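Long-range contact in particle-associated lyase (PDB 4Y9V), which probably depolymerises the capsular polysaccharide of Acinetobacter baumannii by lyase cleavage, serving as the trimeric tailspike of bacteriophage AP22: residues A[241-246]-A[264-269]. Residues are numbered along the deposited sequence; the frame is centred on the assembly and turned at random.
Sequences YFENKG and INSAKN
Neighbouring rungs of the right-handed parallel beta-helix, the fold of the pectin lyase-like family, meet where strand residues 241-245 run alongside 264-269, and the contact illustrates how side chains carry on a ladder that the backbone leaves incomplete. Only one backbone bridge forms, Glu-243 with Ser-266: Ser-266 N gives a nearly straight bond to Phe-242 O (2.8 Å, 172°), whereas the return bond from Asn-244 N to Ser-266 O is weak. Beyond it Asn-244 takes over. Its CG sits between the backbone N and carbonyl carbon (chi1 73°), a setting that lets both ends of the amide meet the backbone of Lys-268. OD1 accepts from Lys-268 N at 2.9 Å, while ND2 donates to Lys-268 O at 3.0 Å with that oxygen almost in the amide plane. Inside the coil, Ala-267 CB meets the Phe-242 ring at its edge, and both side chains also pack on Leu-252. On the other face, Tyr-241 swings its hydroxyl to 2.7 Å from Ser-266 OG and donates to Glu-243 OE1, which it meets from above the carboxylate plane. Lys-268, bent at chi3 and chi4, folds back toward Asn-244 and Ser-266; its ammonium reaches Glu-243 OE2 through a water and grips two backbone carbonyls, with NZ 2.8 Å from Asn-244 O and 3.0 Å from Ser-266 O.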
loop_
_atom_site.group_PDB
_atom_site.type_symbol
_atom_site.label_atom_id
_atom_site.label_comp_id
_atom_site.label_asym_id
_atom_site.label_seq_id
_atom_site.Cartn_x
_atom_site.Cartn_y
_atom_site.Cartn_z
ATOM N N TYR A 241 -6.814 -20.674 -14.607
ATOM C CA TYR A 241 -7.932 -19.865 -15.036
ATOM C C TYR A 241 -9.254 -20.609 -14.838
ATOM O O TYR A 241 -9.382 -21.750 -15.290
ATOM C CB TYR A 241 -7.787 -19.490 -16.507
ATOM C CG TYR A 241 -8.983 -18.696 -16.995
ATOM C CD1 TYR A 241 -9.127 -17.365 -16.643
ATOM C CD2 TYR A 241 -9.998 -19.257 -17.742
ATOM C CE1 TYR A 241 -10.246 -16.633 -17.059
ATOM C CE2 TYR A 241 -11.103 -18.565 -18.165
ATOM C CZ TYR A 241 -11.231 -17.223 -17.815
ATOM O OH TYR A 241 -12.314 -16.475 -18.219
ATOM N N PHE A 242 -10.216 -19.972 -14.205
ATOM C CA PHE A 242 -11.549 -20.503 -13.978
ATOM C C PHE A 242 -12.601 -19.544 -14.466
ATOM O O PHE A 242 -12.508 -18.339 -14.231
ATOM C CB PHE A 242 -11.754 -20.717 -12.449
ATOM C CG PHE A 242 -13.154 -21.228 -12.137
ATOM C CD1 PHE A 242 -13.429 -22.567 -12.304
ATOM C CD2 PHE A 242 -14.164 -20.364 -11.766
ATOM C CE1 PHE A 242 -14.712 -23.039 -12.085
ATOM C CE2 PHE A 242 -15.455 -20.832 -11.562
ATOM C CZ PHE A 242 -15.710 -22.178 -11.715
ATOM N N GLU A 243 -13.635 -20.089 -15.109
ATOM C CA GLU A 243 -14.756 -19.318 -15.560
ATOM C C GLU A 243 -16.029 -20.153 -15.429
ATOM O O GLU A 243 -16.047 -21.308 -15.868
ATOM C CB GLU A 243 -14.561 -18.968 -17.070
ATOM C CG GLU A 243 -15.777 -18.319 -17.730
ATOM C CD GLU A 243 -15.502 -17.760 -19.130
ATOM O OE1 GLU A 243 -14.309 -17.637 -19.505
ATOM O OE2 GLU A 243 -16.492 -17.480 -19.809
ATOM N N ASN A 244 -17.099 -19.565 -14.892
ATOM C CA ASN A 244 -18.404 -20.220 -14.891
ATOM C C ASN A 244 -19.442 -19.309 -15.475
ATOM O O ASN A 244 -19.364 -18.083 -15.371
ATOM C CB ASN A 244 -18.839 -20.662 -13.473
ATOM C CG ASN A 244 -19.240 -19.483 -12.617
ATOM O OD1 ASN A 244 -18.370 -18.694 -12.202
ATOM N ND2 ASN A 244 -20.526 -19.273 -12.404
ATOM N N LYS A 245 -20.489 -19.926 -16.011
ATOM C CA LYS A 245 -21.788 -19.331 -16.297
ATOM C C LYS A 245 -22.814 -20.083 -15.475
ATOM O O LYS A 245 -22.820 -21.313 -15.532
ATOM C CB LYS A 245 -22.101 -19.466 -17.803
ATOM C CG LYS A 245 -23.536 -19.126 -18.167
ATOM C CD LYS A 245 -23.782 -19.136 -19.625
ATOM C CE LYS A 245 -25.196 -18.614 -19.968
ATOM N NZ LYS A 245 -25.283 -18.656 -21.460
ATOM N N GLY A 246 -23.667 -19.411 -14.748
ATOM C CA GLY A 246 -24.729 -20.065 -14.037
ATOM C C GLY A 246 -24.321 -20.555 -12.664
ATOM O O GLY A 246 -23.265 -20.219 -12.112
ATOM N N ILE A 264 -6.407 -14.712 -11.742
ATOM C CA ILE A 264 -7.486 -13.983 -12.425
ATOM C C ILE A 264 -8.416 -15.003 -13.053
ATOM O O ILE A 264 -8.037 -16.129 -13.488
ATOM C CB ILE A 264 -6.902 -12.974 -13.415
ATOM C CG1 ILE A 264 -7.941 -11.955 -13.874
ATOM C CG2 ILE A 264 -6.218 -13.651 -14.570
ATOM C CD1 ILE A 264 -7.358 -10.717 -14.529
ATOM N N ASN A 265 -9.700 -14.683 -13.120
ATOM C CA ASN A 265 -10.812 -15.599 -13.370
ATOM C C ASN A 265 -12.018 -14.813 -13.857
ATOM O O ASN A 265 -12.043 -13.579 -13.860
ATOM C CB ASN A 265 -11.147 -16.381 -12.075
ATOM C CG ASN A 265 -11.606 -15.422 -10.994
ATOM O OD1 ASN A 265 -12.771 -15.006 -10.961
ATOM N ND2 ASN A 265 -10.681 -15.031 -10.134
ATOM N N SER A 266 -13.033 -15.562 -14.271
ATOM C CA SER A 266 -14.359 -15.091 -14.622
ATOM C C SER A 266 -15.411 -15.842 -13.770
ATOM O O SER A 266 -16.397 -16.363 -14.295
ATOM C CB SER A 266 -14.625 -15.216 -16.155
ATOM O OG SER A 266 -13.623 -14.539 -16.909
ATOM N N ALA A 267 -15.219 -15.893 -12.444
ATOM C CA ALA A 267 -16.212 -16.459 -11.553
ATOM C C ALA A 267 -17.326 -15.439 -11.338
ATOM O O ALA A 267 -17.056 -14.241 -11.136
ATOM C CB ALA A 267 -15.586 -16.832 -10.216
ATOM N N LYS A 268 -18.568 -15.898 -11.361
ATOM C CA LYS A 268 -19.719 -14.996 -11.346
ATOM C C LYS A 268 -20.940 -15.708 -10.776
ATOM O O LYS A 268 -20.987 -16.938 -10.660
ATOM C CB LYS A 268 -20.020 -14.449 -12.716
ATOM C CG LYS A 268 -20.374 -15.521 -13.715
ATOM C CD LYS A 268 -20.611 -14.977 -15.110
ATOM C CE LYS A 268 -19.467 -14.536 -15.852
ATOM N NZ LYS A 268 -18.491 -15.563 -16.263
ATOM N N ASN A 269 -21.960 -14.919 -10.451
ATOM C CA ASN A 269 -23.295 -15.414 -10.199
ATOM C C ASN A 269 -24.285 -14.421 -10.810
ATOM O O ASN A 269 -24.108 -13.228 -10.666
ATOM C CB ASN A 269 -23.585 -15.554 -8.689
ATOM C CG ASN A 269 -24.971 -16.083 -8.440
ATOM O OD1 ASN A 269 -25.936 -15.312 -8.315
ATOM N ND2 ASN A 269 -25.104 -17.403 -8.340
HETATM O O HOH W 1 -18.949 -17.612 -18.646
HETATM O O HOH W 2 -14.501 -14.356 -20.049
HETATM O O HOH W 3 -22.939 -18.769 -9.636
#